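Local coordinates for RNA chaperone Hfq (Staphylococcus aureus, PDB 3QSU), which probably binds RNA, above all adenine-rich stretches, as a ring-shaped Sm-like hexamer, and assists pairing between regulatory RNAs and messages, at residues B[30-35]-B[44-49]; B[25-30]-B[59-64]; B[14-19]-B[36-41]. One frame throughout, in Å; residues are numbered along the deposited sequence.

Contact 1 (B[30-35]-B[44-49]); sequences FQMKGV and VSLNSQ. With nucleotides of chain O.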
loop_
_atom_site.group_PDB
_atom_site.type_symbol
_atom_site.label_atom_id
_atom_site.label_comp_id
_atom_site.label_asym_id
_atom_site.label_seq_id
_atom_site.Cartn_x
_atom_site.Cartn_y
_atom_site.Cartn_z
ATOM N N PHE B 30 -0.839 -10.393 -10.843
ATOM C CA PHE B 30 0.010 -11.494 -11.291
ATOM C C PHE B 30 -0.205 -12.759 -10.452
ATOM O O PHE B 30 -0.544 -12.693 -9.272
ATOM C CB PHE B 30 1.483 -11.061 -11.306
ATOM C CG PHE B 30 2.432 -12.132 -11.782
ATOM C CD1 PHE B 30 2.472 -12.498 -13.120
ATOM C CD2 PHE B 30 3.292 -12.765 -10.893
ATOM C CE1 PHE B 30 3.339 -13.485 -13.559
ATOM C CE2 PHE B 30 4.167 -13.748 -11.327
ATOM C CZ PHE B 30 4.188 -14.111 -12.661
ATOM N N GLN B 31 -0.032 -13.920 -11.067
ATOM C CA GLN B 31 -0.137 -15.158 -10.320
ATOM C C GLN B 31 0.992 -16.125 -10.659
ATOM O O GLN B 31 1.602 -16.044 -11.720
ATOM C CB GLN B 31 -1.500 -15.809 -10.532
ATOM C CG GLN B 31 -1.631 -16.620 -11.797
ATOM C CD GLN B 31 -3.089 -16.931 -12.104
ATOM O OE1 GLN B 31 -3.882 -16.022 -12.354
ATOM N NE2 GLN B 31 -3.450 -18.214 -12.068
ATOM N N MET B 32 1.264 -17.041 -9.744
ATOM C CA MET B 32 2.394 -17.936 -9.887
ATOM C C MET B 32 2.127 -19.177 -9.047
ATOM O O MET B 32 1.605 -19.081 -7.938
ATOM C CB MET B 32 3.654 -17.210 -9.414
ATOM C CG MET B 32 4.847 -18.082 -9.099
ATOM S SD MET B 32 6.217 -17.039 -8.539
ATOM C CE MET B 32 6.641 -16.203 -10.063
ATOM N N LYS B 33 2.469 -20.344 -9.578
ATOM C CA LYS B 33 2.180 -21.593 -8.886
ATOM C C LYS B 33 3.472 -22.268 -8.469
ATOM O O LYS B 33 4.423 -22.305 -9.237
ATOM C CB LYS B 33 1.376 -22.524 -9.796
ATOM C CG LYS B 33 0.494 -23.505 -9.056
ATOM C CD LYS B 33 -0.498 -24.171 -10.006
ATOM C CE LYS B 33 -0.982 -23.198 -11.091
ATOM N NZ LYS B 33 -1.606 -21.945 -10.548
ATOM N N GLY B 34 3.511 -22.808 -7.258
ATOM C CA GLY B 34 4.722 -23.448 -6.782
ATOM C C GLY B 34 4.564 -24.009 -5.392
ATOM O O GLY B 34 3.449 -24.273 -4.945
ATOM N N VAL B 35 5.685 -24.203 -4.708
ATOM C CA VAL B 35 5.667 -24.770 -3.367
ATOM C C VAL B 35 6.360 -23.830 -2.392
ATOM O O VAL B 35 7.390 -23.245 -2.715
ATOM C CB VAL B 35 6.336 -26.169 -3.342
ATOM C CG1 VAL B 35 6.415 -26.709 -1.922
ATOM C CG2 VAL B 35 5.563 -27.134 -4.233
ATOM N N VAL B 44 8.115 -14.857 1.903
ATOM C CA VAL B 44 7.824 -16.234 1.615
ATOM C C VAL B 44 8.716 -16.681 0.485
ATOM O O VAL B 44 8.888 -15.970 -0.497
ATOM C CB VAL B 44 6.351 -16.423 1.231
ATOM C CG1 VAL B 44 6.175 -17.726 0.499
ATOM C CG2 VAL B 44 5.500 -16.369 2.487
ATOM N N SER B 45 9.301 -17.860 0.643
ATOM C CA SER B 45 10.181 -18.401 -0.370
ATOM C C SER B 45 9.419 -19.446 -1.150
ATOM O O SER B 45 9.108 -20.501 -0.625
ATOM C CB SER B 45 11.423 -19.026 0.278
ATOM O OG SER B 45 12.182 -19.719 -0.694
ATOM N N LEU B 46 9.119 -19.151 -2.405
ATOM C CA LEU B 46 8.321 -20.056 -3.220
ATOM C C LEU B 46 9.177 -20.665 -4.313
ATOM O O LEU B 46 9.866 -19.952 -5.054
ATOM C CB LEU B 46 7.139 -19.317 -3.857
ATOM C CG LEU B 46 6.069 -20.214 -4.496
ATOM C CD1 LEU B 46 5.185 -20.795 -3.417
ATOM C CD2 LEU B 46 5.231 -19.472 -5.540
ATOM N N ASN B 47 9.137 -21.987 -4.398
ATOM C CA ASN B 47 9.802 -22.719 -5.459
ATOM C C ASN B 47 8.819 -22.947 -6.604
ATOM O O ASN B 47 7.869 -23.714 -6.470
ATOM C CB ASN B 47 10.299 -24.063 -4.919
ATOM C CG ASN B 47 11.013 -24.891 -5.969
ATOM O OD1 ASN B 47 11.520 -24.360 -6.954
ATOM N ND2 ASN B 47 11.059 -26.205 -5.759
ATOM N N SER B 48 9.056 -22.288 -7.728
ATOM C CA SER B 48 8.124 -22.320 -8.847
ATOM C C SER B 48 8.901 -22.601 -10.115
ATOM O O SER B 48 9.963 -22.017 -10.337
ATOM C CB SER B 48 7.398 -20.975 -8.967
ATOM O OG SER B 48 6.550 -20.940 -10.101
ATOM N N GLN B 49 8.382 -23.490 -10.952
ATOM C CA GLN B 49 9.154 -23.958 -12.094
ATOM C C GLN B 49 10.549 -24.340 -11.620
ATOM O O GLN B 49 11.545 -24.017 -12.265
ATOM C CB GLN B 49 9.238 -22.877 -13.173
ATOM C CG GLN B 49 8.021 -22.811 -14.086
ATOM C CD GLN B 49 7.862 -24.063 -14.937
ATOM O OE1 GLN B 49 7.767 -23.933 -16.178
ATOM N NE2 GLN B 49 7.830 -25.178 -14.368
ATOM P P A O 1 6.449 -12.204 -16.394
ATOM O OP1 A O 1 6.863 -11.648 -17.711
ATOM O OP2 A O 1 6.732 -13.631 -16.073
ATOM O "O5'" A O 1 4.922 -11.843 -16.078
ATOM C "C5'" A O 1 4.199 -10.909 -16.884
ATOM C "C4'" A O 1 3.970 -9.600 -16.159
ATOM O "O4'" A O 1 3.908 -9.852 -14.724
ATOM C "C3'" A O 1 5.067 -8.554 -16.347
ATOM O "O3'" A O 1 4.501 -7.250 -16.219
ATOM C "C2'" A O 1 5.963 -8.825 -15.151
ATOM O "O2'" A O 1 6.817 -7.758 -14.795
ATOM C "C1'" A O 1 4.923 -9.104 -14.075
ATOM N N9 A O 1 5.435 -9.881 -12.950
ATOM C C8 A O 1 6.114 -11.071 -13.017
ATOM N N7 A O 1 6.481 -11.532 -11.853
ATOM C C5 A O 1 6.028 -10.575 -10.963
ATOM C C6 A O 1 6.119 -10.502 -9.572
ATOM N N6 A O 1 6.718 -11.445 -8.839
ATOM N N1 A O 1 5.567 -9.429 -8.969
ATOM C C2 A O 1 4.972 -8.495 -9.730
ATOM N N3 A O 1 4.825 -8.457 -11.056
ATOM C C4 A O 1 5.386 -9.544 -11.619
HETATM O O HOH W 1 5.691 -24.934 -10.369
#
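V35 and N47 form an antiparallel hydrogen-bonded pair, with V35 N giving its hydrogen to N47 O at 2.8 Å and N47 N returning one to V35 O at 2.7 Å, while the short strand segments run at 101° to each other. Beyond this pair the ladder does not continue to K33 by backbone bonds. S48 takes over with its side chain: the hydroxyl lies anti to its own backbone N (chi1 176°), and OG donates to K33 O at 2.7 Å, coming in from above the carbonyl plane, 36° out of it. The same carbonyl receives a hydrogen from a water that in turn accepts from Q49 N, so two donors grip K33 O where the strands part. G34 sits where they run closest, its CA 3.2 Å from N47 O. These strands, 31-39 and 43-48, form a hairpin of the strongly bent antiparallel sheet of the Sm-like fold; L46 reaches V24, I36 and I55 in the sheet interior, and M32 lies against it. L46 uses both branches: CD1 lies against the backbone of V35, 3.4 Å from V35 O, and CD2 meets M32 CG at 3.8 Å as the two side chains pass one another running opposite ways. M32 CG also rests against S48 OG, and H53 of strand 51-56 touches both M32 and S48. At the start of 30-35, F30 leaves the hairpin for the RNA side, with its ring lying flat under an adenosine monophosphate of chain O: base atom C8 stands 3.5 Å above the plane, over the ring centre, and CE2 comes within 3.2 Å of N7.

Contact 2 (B[25-30]-B[59-64]); sequences FFLNGF and AISTYT. With nucleotides of chain O.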
loop_
_atom_site.group_PDB
_atom_site.type_symbol
_atom_site.label_atom_id
_atom_site.label_comp_id
_atom_site.label_asym_id
_atom_site.label_seq_id
_atom_site.Cartn_x
_atom_site.Cartn_y
_atom_site.Cartn_z
ATOM N N PHE B 25 -1.473 -15.276 -5.655
ATOM C CA PHE B 25 -1.912 -14.103 -6.405
ATOM C C PHE B 25 -1.305 -12.839 -5.832
ATOM O O PHE B 25 -1.318 -12.629 -4.617
ATOM C CB PHE B 25 -3.442 -13.981 -6.407
ATOM C CG PHE B 25 -4.124 -15.030 -7.234
ATOM C CD1 PHE B 25 -4.336 -14.830 -8.591
ATOM C CD2 PHE B 25 -4.547 -16.216 -6.661
ATOM C CE1 PHE B 25 -4.958 -15.800 -9.360
ATOM C CE2 PHE B 25 -5.179 -17.190 -7.422
ATOM C CZ PHE B 25 -5.381 -16.984 -8.770
ATOM N N PHE B 26 -0.792 -11.994 -6.718
ATOM C CA PHE B 26 -0.141 -10.749 -6.326
ATOM C C PHE B 26 -1.090 -9.559 -6.423
ATOM O O PHE B 26 -2.062 -9.588 -7.177
ATOM C CB PHE B 26 1.095 -10.505 -7.201
ATOM C CG PHE B 26 2.188 -11.515 -6.982
ATOM C CD1 PHE B 26 3.370 -11.151 -6.353
ATOM C CD2 PHE B 26 2.018 -12.837 -7.373
ATOM C CE1 PHE B 26 4.365 -12.084 -6.136
ATOM C CE2 PHE B 26 3.012 -13.775 -7.160
ATOM C CZ PHE B 26 4.189 -13.398 -6.541
ATOM N N LEU B 27 -0.793 -8.516 -5.657
ATOM C CA LEU B 27 -1.588 -7.296 -5.668
ATOM C C LEU B 27 -1.886 -6.809 -7.076
ATOM O O LEU B 27 -3.018 -6.417 -7.376
ATOM C CB LEU B 27 -0.874 -6.183 -4.891
ATOM C CG LEU B 27 -0.724 -6.451 -3.393
ATOM C CD1 LEU B 27 -0.203 -5.205 -2.697
ATOM C CD2 LEU B 27 -2.071 -6.875 -2.801
ATOM N N ASN B 28 -0.877 -6.828 -7.938
ATOM C CA ASN B 28 -1.017 -6.252 -9.273
ATOM C C ASN B 28 -1.719 -7.171 -10.255
ATOM O O ASN B 28 -1.753 -6.883 -11.455
ATOM C CB ASN B 28 0.348 -5.843 -9.840
ATOM C CG ASN B 28 1.254 -7.041 -10.112
ATOM O OD1 ASN B 28 0.855 -8.193 -9.931
ATOM N ND2 ASN B 28 2.477 -6.768 -10.564
ATOM N N GLY B 29 -2.258 -8.283 -9.755
ATOM C CA GLY B 29 -2.963 -9.230 -10.602
ATOM C C GLY B 29 -2.155 -10.449 -11.011
ATOM O O GLY B 29 -2.711 -11.438 -11.474
ATOM N N PHE B 30 -0.839 -10.393 -10.843
ATOM C CA PHE B 30 0.010 -11.494 -11.291
ATOM C C PHE B 30 -0.205 -12.759 -10.452
ATOM O O PHE B 30 -0.544 -12.693 -9.272
ATOM C CB PHE B 30 1.483 -11.061 -11.306
ATOM C CG PHE B 30 2.432 -12.132 -11.782
ATOM C CD1 PHE B 30 2.472 -12.498 -13.120
ATOM C CD2 PHE B 30 3.292 -12.765 -10.893
ATOM C CE1 PHE B 30 3.339 -13.485 -13.559
ATOM C CE2 PHE B 30 4.167 -13.748 -11.327
ATOM C CZ PHE B 30 4.188 -14.111 -12.661
ATOM N N ALA B 59 3.435 -7.876 -1.056
ATOM C CA ALA B 59 3.095 -7.985 -2.468
ATOM C C ALA B 59 1.975 -9.013 -2.739
ATOM O O ALA B 59 1.469 -9.095 -3.851
ATOM C CB ALA B 59 4.326 -8.353 -3.255
ATOM N N ILE B 60 1.613 -9.807 -1.735
ATOM C CA ILE B 60 0.702 -10.939 -1.946
ATOM C C ILE B 60 -0.763 -10.594 -1.627
ATOM O O ILE B 60 -1.039 -9.951 -0.622
ATOM C CB ILE B 60 1.182 -12.186 -1.129
ATOM C CG1 ILE B 60 2.549 -12.678 -1.648
ATOM C CG2 ILE B 60 0.158 -13.312 -1.155
ATOM C CD1 ILE B 60 3.212 -13.765 -0.772
ATOM N N SER B 61 -1.685 -10.996 -2.503
ATOM C CA SER B 61 -3.132 -10.950 -2.205
ATOM C C SER B 61 -3.652 -12.222 -1.541
ATOM O O SER B 61 -4.197 -12.199 -0.434
ATOM C CB SER B 61 -3.942 -10.782 -3.491
ATOM O OG SER B 61 -4.108 -9.417 -3.807
ATOM N N THR B 62 -3.485 -13.333 -2.247
ATOM C CA THR B 62 -4.132 -14.579 -1.882
ATOM C C THR B 62 -3.236 -15.780 -2.136
ATOM O O THR B 62 -2.467 -15.815 -3.098
ATOM C CB THR B 62 -5.433 -14.805 -2.707
ATOM O OG1 THR B 62 -6.227 -13.614 -2.716
ATOM C CG2 THR B 62 -6.256 -15.940 -2.121
ATOM N N TYR B 63 -3.354 -16.768 -1.267
ATOM C CA TYR B 63 -2.854 -18.091 -1.576
ATOM C C TYR B 63 -4.059 -18.976 -1.879
ATOM O O TYR B 63 -5.002 -19.038 -1.098
ATOM C CB TYR B 63 -2.114 -18.693 -0.389
ATOM C CG TYR B 63 -1.005 -17.872 0.221
ATOM C CD1 TYR B 63 0.305 -17.997 -0.222
ATOM C CD2 TYR B 63 -1.258 -17.025 1.291
ATOM C CE1 TYR B 63 1.334 -17.270 0.364
ATOM C CE2 TYR B 63 -0.250 -16.308 1.885
ATOM C CZ TYR B 63 1.050 -16.433 1.424
ATOM O OH TYR B 63 2.046 -15.697 2.016
ATOM N N THR B 64 -4.009 -19.682 -3.000
ATOM C CA THR B 64 -5.094 -20.564 -3.386
ATOM C C THR B 64 -4.621 -22.004 -3.579
ATOM O O THR B 64 -3.514 -22.241 -4.033
ATOM C CB THR B 64 -5.768 -20.070 -4.682
ATOM O OG1 THR B 64 -6.044 -18.667 -4.569
ATOM C CG2 THR B 64 -7.055 -20.817 -4.921
ATOM P P A O 1 6.449 -12.204 -16.394
ATOM O OP1 A O 1 6.863 -11.648 -17.711
ATOM O OP2 A O 1 6.732 -13.631 -16.073
ATOM O "O5'" A O 1 4.922 -11.843 -16.078
ATOM C "C5'" A O 1 4.199 -10.909 -16.884
ATOM C "C4'" A O 1 3.970 -9.600 -16.159
ATOM O "O4'" A O 1 3.908 -9.852 -14.724
ATOM C "C3'" A O 1 5.067 -8.554 -16.347
ATOM O "O3'" A O 1 4.501 -7.250 -16.219
ATOM C "C2'" A O 1 5.963 -8.825 -15.151
ATOM O "O2'" A O 1 6.817 -7.758 -14.795
ATOM C "C1'" A O 1 4.923 -9.104 -14.075
ATOM N N9 A O 1 5.435 -9.881 -12.950
ATOM C C8 A O 1 6.114 -11.071 -13.017
ATOM N N7 A O 1 6.481 -11.532 -11.853
ATOM C C5 A O 1 6.028 -10.575 -10.963
ATOM C C6 A O 1 6.119 -10.502 -9.572
ATOM N N6 A O 1 6.718 -11.445 -8.839
ATOM N N1 A O 1 5.567 -9.429 -8.969
ATOM C C2 A O 1 4.972 -8.495 -9.730
ATOM N N3 A O 1 4.825 -8.457 -11.056
ATOM C C4 A O 1 5.386 -9.544 -11.619
#
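F25 and F26 both turn CG anti to their own carbonyl carbon (chi1 -70° and -66°), yet their rings part: that of F25 brings its edge to T64, CE2 lying 3.3 Å from OG1, whereas that of F26 turns toward the adenine of chain O, with CE1 3.6 Å from N6. The backbones of 25-27 and 59-62 pair antiparallel. F25 N donates to T62 O at 2.8 Å, nearly straight at 171°, and F25 O accepts from both S61 N, at 2.7 Å, and T62 N, a longer bond. This is a classic beta bulge, S61 and T62 together facing F25. One step on, L27 N donates to A59 O, and L27 CD2 reaches over to S61 OG at 3.4 Å. Here the chain enters a type I turn from F26 to G29, overlapped by an Asx turn in which N28 OD1 accepts from F30 N. That bond fixes the amide, and its ND2 comes 2.9 Å from adenine N3. T62, Y63 and T64 carry the ladder into the second subunit. With F25 O gripped by two N-H groups, backbone bonds hold the strands together here, whereas T64 OG1, buried against the F25 ring without a hydrogen-bond partner in the model, adds packing alone.

Contact 3 (B[14-19]-B[36-41]); sequences NFKANQ and IEEYDK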
loop_
_atom_site.group_PDB
_atom_site.type_symbol
_atom_site.label_atom_id
_atom_site.label_comp_id
_atom_site.label_asym_id
_atom_site.label_seq_id
_atom_site.Cartn_x
_atom_site.Cartn_y
_atom_site.Cartn_z
ATOM N N ASN B 14 1.508 -25.669 7.102
ATOM C CA ASN B 14 0.900 -26.829 6.476
ATOM C C ASN B 14 1.245 -26.933 4.995
ATOM O O ASN B 14 1.464 -28.027 4.479
ATOM C CB ASN B 14 -0.613 -26.814 6.680
ATOM C CG ASN B 14 -1.236 -28.159 6.435
ATOM O OD1 ASN B 14 -1.142 -29.062 7.277
ATOM N ND2 ASN B 14 -1.871 -28.316 5.274
ATOM N N PHE B 15 1.292 -25.798 4.306
ATOM C CA PHE B 15 1.708 -25.802 2.909
ATOM C C PHE B 15 3.144 -26.298 2.826
ATOM O O PHE B 15 3.527 -26.996 1.889
ATOM C CB PHE B 15 1.673 -24.394 2.313
ATOM C CG PHE B 15 0.297 -23.814 2.175
ATOM C CD1 PHE B 15 -0.819 -24.630 2.094
ATOM C CD2 PHE B 15 0.124 -22.437 2.108
ATOM C CE1 PHE B 15 -2.080 -24.083 1.956
ATOM C CE2 PHE B 15 -1.141 -21.887 1.978
ATOM C CZ PHE B 15 -2.240 -22.709 1.899
ATOM N N LYS B 16 3.947 -25.891 3.795
ATOM C CA LYS B 16 5.367 -26.187 3.744
ATOM C C LYS B 16 5.621 -27.661 4.055
ATOM O O LYS B 16 6.360 -28.320 3.339
ATOM C CB LYS B 16 6.144 -25.291 4.701
ATOM C CG LYS B 16 7.626 -25.564 4.698
ATOM C CD LYS B 16 8.375 -24.583 5.590
ATOM C CE LYS B 16 8.944 -25.287 6.814
ATOM N NZ LYS B 16 10.353 -24.869 7.090
ATOM N N ALA B 17 4.985 -28.170 5.107
ATOM C CA ALA B 17 5.192 -29.548 5.543
ATOM C C ALA B 17 4.676 -30.567 4.538
ATOM O O ALA B 17 5.236 -31.646 4.410
ATOM C CB ALA B 17 4.552 -29.787 6.910
ATOM N N ASN B 18 3.606 -30.224 3.832
ATOM C CA ASN B 18 2.986 -31.148 2.887
ATOM C C ASN B 18 3.420 -30.866 1.458
ATOM O O ASN B 18 3.099 -31.624 0.543
ATOM C CB ASN B 18 1.460 -31.066 2.983
ATOM C CG ASN B 18 0.941 -31.470 4.348
ATOM O OD1 ASN B 18 0.950 -32.651 4.705
ATOM N ND2 ASN B 18 0.474 -30.494 5.118
ATOM N N GLN B 19 4.127 -29.758 1.266
ATOM C CA GLN B 19 4.637 -29.398 -0.051
ATOM C C GLN B 19 3.527 -29.201 -1.075
ATOM O O GLN B 19 3.695 -29.509 -2.253
ATOM C CB GLN B 19 5.640 -30.454 -0.544
ATOM N N ILE B 36 5.778 -23.667 -1.207
ATOM C CA ILE B 36 6.370 -22.822 -0.173
ATOM C C ILE B 36 7.479 -23.596 0.555
ATOM O O ILE B 36 7.202 -24.631 1.156
ATOM C CB ILE B 36 5.305 -22.391 0.843
ATOM C CG1 ILE B 36 4.283 -21.456 0.184
ATOM C CG2 ILE B 36 5.947 -21.744 2.062
ATOM C CD1 ILE B 36 3.252 -20.934 1.134
ATOM N N GLU B 37 8.722 -23.112 0.497
ATOM C CA GLU B 37 9.847 -23.848 1.088
ATOM C C GLU B 37 10.158 -23.405 2.510
ATOM O O GLU B 37 10.521 -24.206 3.351
ATOM C CB GLU B 37 11.106 -23.713 0.236
ATOM C CG GLU B 37 11.054 -24.430 -1.098
ATOM C CD GLU B 37 12.354 -24.279 -1.896
ATOM O OE1 GLU B 37 12.838 -23.135 -2.109
ATOM O OE2 GLU B 37 12.892 -25.325 -2.315
ATOM N N GLU B 38 10.021 -22.114 2.766
ATOM C CA GLU B 38 10.227 -21.562 4.094
ATOM C C GLU B 38 9.580 -20.189 4.051
ATOM O O GLU B 38 9.250 -19.688 2.978
ATOM C CB GLU B 38 11.731 -21.468 4.449
ATOM C CG GLU B 38 12.041 -21.590 5.971
ATOM C CD GLU B 38 13.440 -22.170 6.294
ATOM O OE1 GLU B 38 14.377 -21.985 5.476
ATOM O OE2 GLU B 38 13.596 -22.806 7.374
ATOM N N TYR B 39 9.402 -19.588 5.218
ATOM C CA TYR B 39 8.773 -18.292 5.322
ATOM C C TYR B 39 9.142 -17.709 6.672
ATOM O O TYR B 39 9.430 -18.442 7.614
ATOM C CB TYR B 39 7.248 -18.442 5.239
ATOM C CG TYR B 39 6.688 -19.357 6.301
ATOM C CD1 TYR B 39 6.547 -20.719 6.068
ATOM C CD2 TYR B 39 6.321 -18.864 7.543
ATOM C CE1 TYR B 39 6.040 -21.574 7.047
ATOM C CE2 TYR B 39 5.819 -19.701 8.527
ATOM C CZ TYR B 39 5.683 -21.055 8.275
ATOM O OH TYR B 39 5.181 -21.886 9.256
ATOM N N ASP B 40 9.136 -16.388 6.767
ATOM C CA ASP B 40 9.185 -15.737 8.067
ATOM C C ASP B 40 8.142 -14.624 8.091
ATOM O O ASP B 40 7.193 -14.648 7.311
ATOM C CB ASP B 40 10.585 -15.201 8.384
ATOM C CG ASP B 40 11.070 -14.203 7.367
ATOM O OD1 ASP B 40 10.221 -13.516 6.751
ATOM O OD2 ASP B 40 12.306 -14.095 7.186
ATOM N N LYS B 41 8.331 -13.645 8.964
ATOM C CA LYS B 41 7.317 -12.638 9.188
ATOM C C LYS B 41 7.043 -11.791 7.950
ATOM O O LYS B 41 5.896 -11.439 7.687
ATOM C CB LYS B 41 7.684 -11.758 10.389
ATOM C CG LYS B 41 7.639 -12.509 11.720
ATOM C CD LYS B 41 7.191 -11.600 12.864
ATOM C CE LYS B 41 6.100 -12.269 13.706
ATOM N NZ LYS B 41 6.562 -13.556 14.327
HETATM O O HOH W 2 3.617 -25.394 -0.351
#
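K16 and F15, on the N-terminal helix that packs over the bent sheet of this Sm-like fold, meet strand 36-39 with quite different chemistry. The apolar part belongs to F15 and I36: the end of I36, CD1, comes to the ring edge near its plane, 3.6 Å from F15 CD2, while the rest of the ring leads away to Y63 and V65 of strand 60-65. L12, one helical turn earlier, also touches I36. Polar backbone atoms meet through hydrogens on carbon and through water. K16 CA lies 3.5 Å from I36 O in a CA-H...O contact, and a water bridges the segments, donating to F15 O and accepting from I36 N. The helix ends in a Schellman motif with Q19, at positive phi, as its C-prime residue. The charged pair is K16 and E38, on the more exposed side, where the K16 chain sets out anti to the backbone N (chi1 179°), runs along the strand and bends near its end, running beside the E38 side chain in the same direction. Its NZ is 3.9 Å from E38 OE2, a long salt bridge; the tighter approach is made by the aliphatic chain, with K16 CD 3.1 Å from E37 O.

In the fold
Strand 31-39 ties the set together: contact 1 joins its first half to strand 43-48, and contact 3 lays the helix on its second half, with S45 bonding to the backbone of E37 and E38 where the two meet. Contact 2 closes the other flank of the sheet, pairing strand 22-26 with 60-65, and is the most buried; it lies on the subunit interface and shares F30, and with it the adenosine site, with contact 1. Contact 2 is held by backbone bonds, contact 1 by a backbone pair plus a serine hydroxyl and a water, whereas contact 3, partly exposed, has no direct hydrogen bond across it and uses water, apolar contact and a long salt bridge. Y63 links contacts 2 and 3 by touching F15 and I36.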